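Ferric uptake regulation protein (Helicobacter pylori, PDB 2XIG) probably represses iron-uptake and other target genes as a homodimer that uses ferrous iron as cofactor to bind their operator DNA. Local coordinates at residues C[33-47]-C[87-99]. The protein carries 2 engineered substitutions. Sequence-based numbering, arbitrary orientation.
Sequences VSVLYRSGTHLSPEE and RRYEIAAKEHHDH. With ZN (zinc ion), chain L; ZN (zinc ion), chain N.
Leu43 and Tyr89 form a single antiparallel bridge of the hydrogen-bonded type, with Leu43 N donating to Tyr89 O (2.9 Å) and Tyr89 N to Leu43 O, while helix 33-38 crosses strand 87-91 almost perpendicularly, at -84°. One residue before the bridge, His42 sends its ring along the Glu90 side chain, both pointing the same way, until His42 NE2 binds a zinc ion at 2.2 Å. Glu90 holds this ion with both carboxylate oxygens, unequally: OE2 lies 2.0 Å from zinc and OE1 2.6 Å. With chi1 at 56°, Glu90 CG sits between the backbone N and the carbonyl carbon, and the extended chain beyond it brings the carboxylate to the metal. His97 and His99 complete the site through their NE2 atoms, and His97 is fixed in rotation by ND1, which donates nearly in the ring plane to Glu95 O. Lys94 NZ meets the more distant zinc ligand, Glu90 OE1, at 2.8 Å and also pairs with Glu110; its charge probably draws electron density from that oxygen. Beyond the bridge, Ser44 and Glu47 form a capping box, and Ser44 CB lies over the centre of one face of the Arg88 guanidinium, whose salt bridge to Glu47 is long. Ile91 packs against helix 33-38: its CD1 reaches Val33 CG1 at 3.9 Å, and its CG1 approaches Tyr37 CD1. A water bridges Leu36 O and Ile91 N. The zinc thus joins His42 and Glu90 of the probable DNA-binding region to His97 and His99 of the probable dimerization region, where His96 and Asp98 bind a second zinc with Glu117 and His134. Strand 77-82 pairs with strand 86-91 and touches Leu36 and Tyr89, helix 61-73 packs on Val33 and Pro45, and strand 108-111 lies against His42 and His97.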
loop_
_atom_site.group_PDB
_atom_site.type_symbol
_atom_site.label_atom_id
_atom_site.label_comp_id
_atom_site.label_asym_id
_atom_site.label_seq_id
_atom_site.Cartn_x
_atom_site.Cartn_y
_atom_site.Cartn_z
ATOM N N VAL C 33 -0.426 4.499 31.908
ATOM C CA VAL C 33 -0.291 5.950 31.918
ATOM C C VAL C 33 1.139 6.326 32.272
ATOM O O VAL C 33 1.730 7.188 31.628
ATOM C CB VAL C 33 -1.268 6.618 32.902
ATOM C CG1 VAL C 33 -0.952 8.117 33.041
ATOM C CG2 VAL C 33 -2.698 6.415 32.438
ATOM N N SER C 34 1.693 5.666 33.284
ATOM C CA SER C 34 3.030 6.002 33.766
ATOM C C SER C 34 4.105 5.676 32.726
ATOM O O SER C 34 5.034 6.455 32.532
ATOM C CB SER C 34 3.322 5.299 35.093
ATOM O OG SER C 34 2.378 5.676 36.082
ATOM N N VAL C 35 3.981 4.530 32.061
ATOM C CA VAL C 35 4.906 4.209 30.974
ATOM C C VAL C 35 4.920 5.319 29.919
ATOM O O VAL C 35 5.986 5.778 29.505
ATOM C CB VAL C 35 4.601 2.837 30.323
ATOM C CG1 VAL C 35 5.341 2.699 29.001
ATOM C CG2 VAL C 35 4.980 1.704 31.273
ATOM N N LEU C 36 3.739 5.762 29.493
ATOM C CA LEU C 36 3.647 6.795 28.473
ATOM C C LEU C 36 4.166 8.138 28.965
ATOM O O LEU C 36 4.868 8.840 28.236
ATOM C CB LEU C 36 2.211 6.931 27.954
ATOM C CG LEU C 36 1.751 5.771 27.062
ATOM C CD1 LEU C 36 0.246 5.827 26.804
ATOM C CD2 LEU C 36 2.519 5.774 25.757
ATOM N N TYR C 37 3.802 8.500 30.194
ATOM C CA TYR C 37 4.293 9.742 30.788
ATOM C C TYR C 37 5.817 9.770 30.766
ATOM O O TYR C 37 6.434 10.788 30.447
ATOM C CB TYR C 37 3.807 9.855 32.225
ATOM C CG TYR C 37 4.058 11.215 32.840
ATOM C CD1 TYR C 37 3.089 12.208 32.774
ATOM C CD2 TYR C 37 5.262 11.505 33.473
ATOM C CE1 TYR C 37 3.302 13.463 33.336
ATOM C CE2 TYR C 37 5.488 12.764 34.044
ATOM C CZ TYR C 37 4.504 13.735 33.966
ATOM O OH TYR C 37 4.714 14.987 34.524
ATOM N N ARG C 38 6.419 8.636 31.105
ATOM C CA ARG C 38 7.866 8.550 31.247
ATOM C C ARG C 38 8.586 8.526 29.902
ATOM O O ARG C 38 9.780 8.814 29.829
ATOM C CB ARG C 38 8.248 7.321 32.085
ATOM C CG ARG C 38 7.972 7.495 33.579
ATOM C CD ARG C 38 8.551 6.352 34.412
ATOM N NE ARG C 38 7.551 5.357 34.801
ATOM C CZ ARG C 38 7.419 4.159 34.238
ATOM N NH1 ARG C 38 8.222 3.791 33.247
ATOM N NH2 ARG C 38 6.482 3.326 34.667
ATOM N N SER C 39 7.853 8.206 28.839
ATOM C CA SER C 39 8.468 7.987 27.528
ATOM C C SER C 39 8.750 9.282 26.767
ATOM O O SER C 39 7.933 10.209 26.750
ATOM C CB SER C 39 7.593 7.056 26.682
ATOM O OG SER C 39 8.141 6.864 25.388
ATOM N N GLY C 40 9.915 9.329 26.125
ATOM C CA GLY C 40 10.279 10.456 25.287
ATOM C C GLY C 40 9.909 10.238 23.832
ATOM O O GLY C 40 10.238 11.052 22.973
ATOM N N THR C 41 9.218 9.138 23.547
ATOM C CA THR C 41 8.848 8.832 22.170
ATOM C C THR C 41 7.347 8.505 22.048
ATOM O O THR C 41 6.567 8.822 22.946
ATOM C CB THR C 41 9.755 7.710 21.606
ATOM O OG1 THR C 41 9.506 7.522 20.204
ATOM C CG2 THR C 41 9.561 6.410 22.381
ATOM N N HIS C 42 6.937 7.907 20.935
ATOM C CA HIS C 42 5.550 7.471 20.783
ATOM C C HIS C 42 5.552 5.954 20.741
ATOM O O HIS C 42 6.299 5.362 19.981
ATOM C CB HIS C 42 4.922 8.021 19.506
ATOM C CG HIS C 42 4.956 9.514 19.402
ATOM N ND1 HIS C 42 6.131 10.215 19.273
ATOM C CD2 HIS C 42 3.961 10.433 19.379
ATOM C CE1 HIS C 42 5.863 11.506 19.192
ATOM N NE2 HIS C 42 4.553 11.662 19.241
ATOM N N LEU C 43 4.713 5.324 21.550
ATOM C CA LEU C 43 4.817 3.880 21.754
ATOM C C LEU C 43 3.675 3.097 21.119
ATOM O O LEU C 43 2.531 3.532 21.138
ATOM C CB LEU C 43 4.881 3.568 23.252
ATOM C CG LEU C 43 6.117 4.082 23.995
ATOM C CD1 LEU C 43 6.030 3.729 25.478
ATOM C CD2 LEU C 43 7.392 3.519 23.378
ATOM N N SER C 44 3.993 1.931 20.560
ATOM C CA SER C 44 2.963 1.028 20.072
ATOM C C SER C 44 2.391 0.229 21.234
ATOM O O SER C 44 3.036 0.078 22.268
ATOM C CB SER C 44 3.553 0.067 19.029
ATOM O OG SER C 44 4.487 -0.795 19.647
ATOM N N PRO C 45 1.171 -0.297 21.072
ATOM C CA PRO C 45 0.615 -1.181 22.097
ATOM C C PRO C 45 1.554 -2.345 22.441
ATOM O O PRO C 45 1.653 -2.709 23.611
ATOM C CB PRO C 45 -0.671 -1.692 21.449
ATOM C CG PRO C 45 -1.062 -0.604 20.506
ATOM C CD PRO C 45 0.235 -0.085 19.953
ATOM N N GLU C 46 2.230 -2.913 21.442
ATOM C CA GLU C 46 3.187 -3.988 21.694
ATOM C C GLU C 46 4.302 -3.543 22.638
ATOM O O GLU C 46 4.636 -4.246 23.581
ATOM C CB GLU C 46 3.784 -4.503 20.373
ATOM C CG GLU C 46 2.798 -5.280 19.505
ATOM C CD GLU C 46 3.275 -5.461 18.063
ATOM O OE1 GLU C 46 3.294 -4.464 17.310
ATOM O OE2 GLU C 46 3.616 -6.601 17.675
ATOM N N GLU C 47 4.878 -2.373 22.381
ATOM C CA GLU C 47 5.966 -1.869 23.216
ATOM C C GLU C 47 5.506 -1.572 24.639
ATOM O O GLU C 47 6.221 -1.820 25.610
ATOM C CB GLU C 47 6.545 -0.594 22.615
ATOM C CG GLU C 47 7.195 -0.771 21.276
ATOM C CD GLU C 47 7.760 0.532 20.768
ATOM O OE1 GLU C 47 6.970 1.466 20.504
ATOM O OE2 GLU C 47 8.999 0.615 20.634
ATOM N N ARG C 87 -0.502 2.360 14.764
ATOM C CA ARG C 87 -0.989 3.248 15.821
ATOM C C ARG C 87 0.078 3.402 16.892
ATOM O O ARG C 87 0.642 2.417 17.361
ATOM C CB ARG C 87 -2.286 2.716 16.437
ATOM C CG ARG C 87 -3.501 2.831 15.528
ATOM C CD ARG C 87 -4.739 2.167 16.139
ATOM N NE ARG C 87 -5.445 3.043 17.073
ATOM C CZ ARG C 87 -6.512 3.773 16.758
ATOM N NH1 ARG C 87 -7.001 3.734 15.529
ATOM N NH2 ARG C 87 -7.090 4.542 17.670
ATOM N N ARG C 88 0.368 4.643 17.270
ATOM C CA ARG C 88 1.320 4.881 18.337
ATOM C C ARG C 88 0.763 5.916 19.313
ATOM O O ARG C 88 0.008 6.794 18.919
ATOM C CB ARG C 88 2.686 5.287 17.780
ATOM C CG ARG C 88 3.432 4.092 17.177
ATOM C CD ARG C 88 4.851 4.399 16.786
ATOM N NE ARG C 88 5.732 3.268 17.079
ATOM C CZ ARG C 88 5.714 2.114 16.420
ATOM N NH1 ARG C 88 4.862 1.934 15.428
ATOM N NH2 ARG C 88 6.549 1.136 16.753
ATOM N N TYR C 89 1.135 5.780 20.576
ATOM C CA TYR C 89 0.476 6.524 21.649
ATOM C C TYR C 89 1.434 7.398 22.439
ATOM O O TYR C 89 2.624 7.099 22.560
ATOM C CB TYR C 89 -0.222 5.552 22.609
ATOM C CG TYR C 89 -1.418 4.843 22.011
ATOM C CD1 TYR C 89 -2.699 5.336 22.197
ATOM C CD2 TYR C 89 -1.266 3.679 21.257
ATOM C CE1 TYR C 89 -3.796 4.697 21.657
ATOM C CE2 TYR C 89 -2.357 3.038 20.705
ATOM C CZ TYR C 89 -3.618 3.551 20.909
ATOM O OH TYR C 89 -4.710 2.925 20.368
ATOM N N GLU C 90 0.894 8.477 23.002
ATOM C CA GLU C 90 1.682 9.348 23.844
ATOM C C GLU C 90 0.781 9.986 24.886
ATOM O O GLU C 90 -0.445 10.046 24.726
ATOM C CB GLU C 90 2.348 10.434 23.007
ATOM C CG GLU C 90 1.359 11.246 22.190
ATOM C CD GLU C 90 2.039 12.311 21.351
ATOM O OE1 GLU C 90 2.998 12.939 21.851
ATOM O OE2 GLU C 90 1.608 12.513 20.193
ATOM N N ILE C 91 1.395 10.464 25.954
ATOM C CA ILE C 91 0.653 11.116 27.020
ATOM C C ILE C 91 0.051 12.413 26.464
ATOM O O ILE C 91 0.681 13.102 25.664
ATOM C CB ILE C 91 1.588 11.377 28.228
ATOM C CG1 ILE C 91 0.794 11.630 29.511
ATOM C CG2 ILE C 91 2.599 12.480 27.912
ATOM C CD1 ILE C 91 0.055 10.407 30.032
ATOM N N ALA C 92 -1.181 12.724 26.856
ATOM C CA ALA C 92 -1.895 13.876 26.314
ATOM C C ALA C 92 -1.378 15.192 26.894
ATOM O O ALA C 92 -1.511 16.242 26.271
ATOM C CB ALA C 92 -3.394 13.743 26.570
ATOM N N ALA C 93 -0.787 15.126 28.082
ATOM C CA ALA C 93 -0.334 16.332 28.784
ATOM C C ALA C 93 0.994 16.879 28.240
ATOM O O ALA C 93 1.994 16.936 28.959
ATOM C CB ALA C 93 -0.231 16.054 30.275
ATOM N N LYS C 94 0.981 17.268 26.964
ATOM C CA LYS C 94 2.138 17.814 26.250
ATOM C C LYS C 94 1.666 18.988 25.396
ATOM O O LYS C 94 0.523 19.005 24.943
ATOM C CB LYS C 94 2.786 16.749 25.329
ATOM C CG LYS C 94 3.664 15.710 26.035
ATOM C CD LYS C 94 4.020 14.499 25.117
ATOM C CE LYS C 94 4.928 14.872 23.950
ATOM N NZ LYS C 94 5.338 13.623 23.170
ATOM N N GLU C 95 2.550 19.965 25.181
ATOM C CA GLU C 95 2.282 21.108 24.310
ATOM C C GLU C 95 1.821 20.628 22.923
ATOM O O GLU C 95 2.244 19.564 22.456
ATOM C CB GLU C 95 3.562 21.957 24.179
ATOM C CG GLU C 95 3.590 22.971 23.026
ATOM C CD GLU C 95 3.530 24.426 23.488
ATOM O OE1 GLU C 95 2.810 25.229 22.855
ATOM O OE2 GLU C 95 4.210 24.772 24.476
ATOM N N HIS C 96 0.954 21.398 22.272
ATOM C CA HIS C 96 0.502 21.021 20.933
ATOM C C HIS C 96 1.665 20.842 19.984
ATOM O O HIS C 96 2.562 21.670 19.924
ATOM C CB HIS C 96 -0.420 22.061 20.309
ATOM C CG HIS C 96 -0.663 21.811 18.856
ATOM N ND1 HIS C 96 -1.526 20.833 18.411
ATOM C CD2 HIS C 96 -0.107 22.355 17.747
ATOM C CE1 HIS C 96 -1.513 20.803 17.092
ATOM N NE2 HIS C 96 -0.657 21.713 16.664
ATOM N N HIS C 97 1.637 19.766 19.209
ATOM C CA HIS C 97 2.647 19.589 18.185
ATOM C C HIS C 97 2.101 18.712 17.075
ATOM O O HIS C 97 1.131 17.966 17.247
ATOM C CB HIS C 97 3.885 18.915 18.766
ATOM C CG HIS C 97 3.599 17.571 19.349
ATOM N ND1 HIS C 97 3.170 17.402 20.649
ATOM C CD2 HIS C 97 3.637 16.334 18.803
ATOM C CE1 HIS C 97 2.970 16.117 20.882
ATOM N NE2 HIS C 97 3.241 15.452 19.774
ATOM N N ASP C 98 2.744 18.818 15.929
ATOM C CA ASP C 98 2.395 18.010 14.776
ATOM C C ASP C 98 3.514 17.019 14.549
ATOM O O ASP C 98 4.458 16.978 15.337
ATOM C CB ASP C 98 2.206 18.935 13.607
ATOM C CG ASP C 98 1.192 20.017 13.915
ATOM O OD1 ASP C 98 0.012 19.669 14.069
ATOM O OD2 ASP C 98 1.580 21.200 14.024
ATOM N N HIS C 99 3.425 16.211 13.492
ATOM C CA HIS C 99 4.341 15.085 13.396
ATOM C C HIS C 99 5.000 14.904 12.048
ATOM O O HIS C 99 4.358 15.008 11.007
ATOM C CB HIS C 99 3.623 13.788 13.746
ATOM C CG HIS C 99 3.094 13.757 15.140
ATOM N ND1 HIS C 99 1.806 14.142 15.452
ATOM C CD2 HIS C 99 3.678 13.405 16.311
ATOM C CE1 HIS C 99 1.614 14.007 16.750
ATOM N NE2 HIS C 99 2.732 13.561 17.292
HETATM ZN ZN ZN L . 3.230 13.398 19.331
HETATM ZN ZN ZN N . -0.258 22.128 14.603
HETATM O O HOH W 1 4.196 10.135 25.970
HETATM O O HOH W 2 6.519 11.157 24.708
#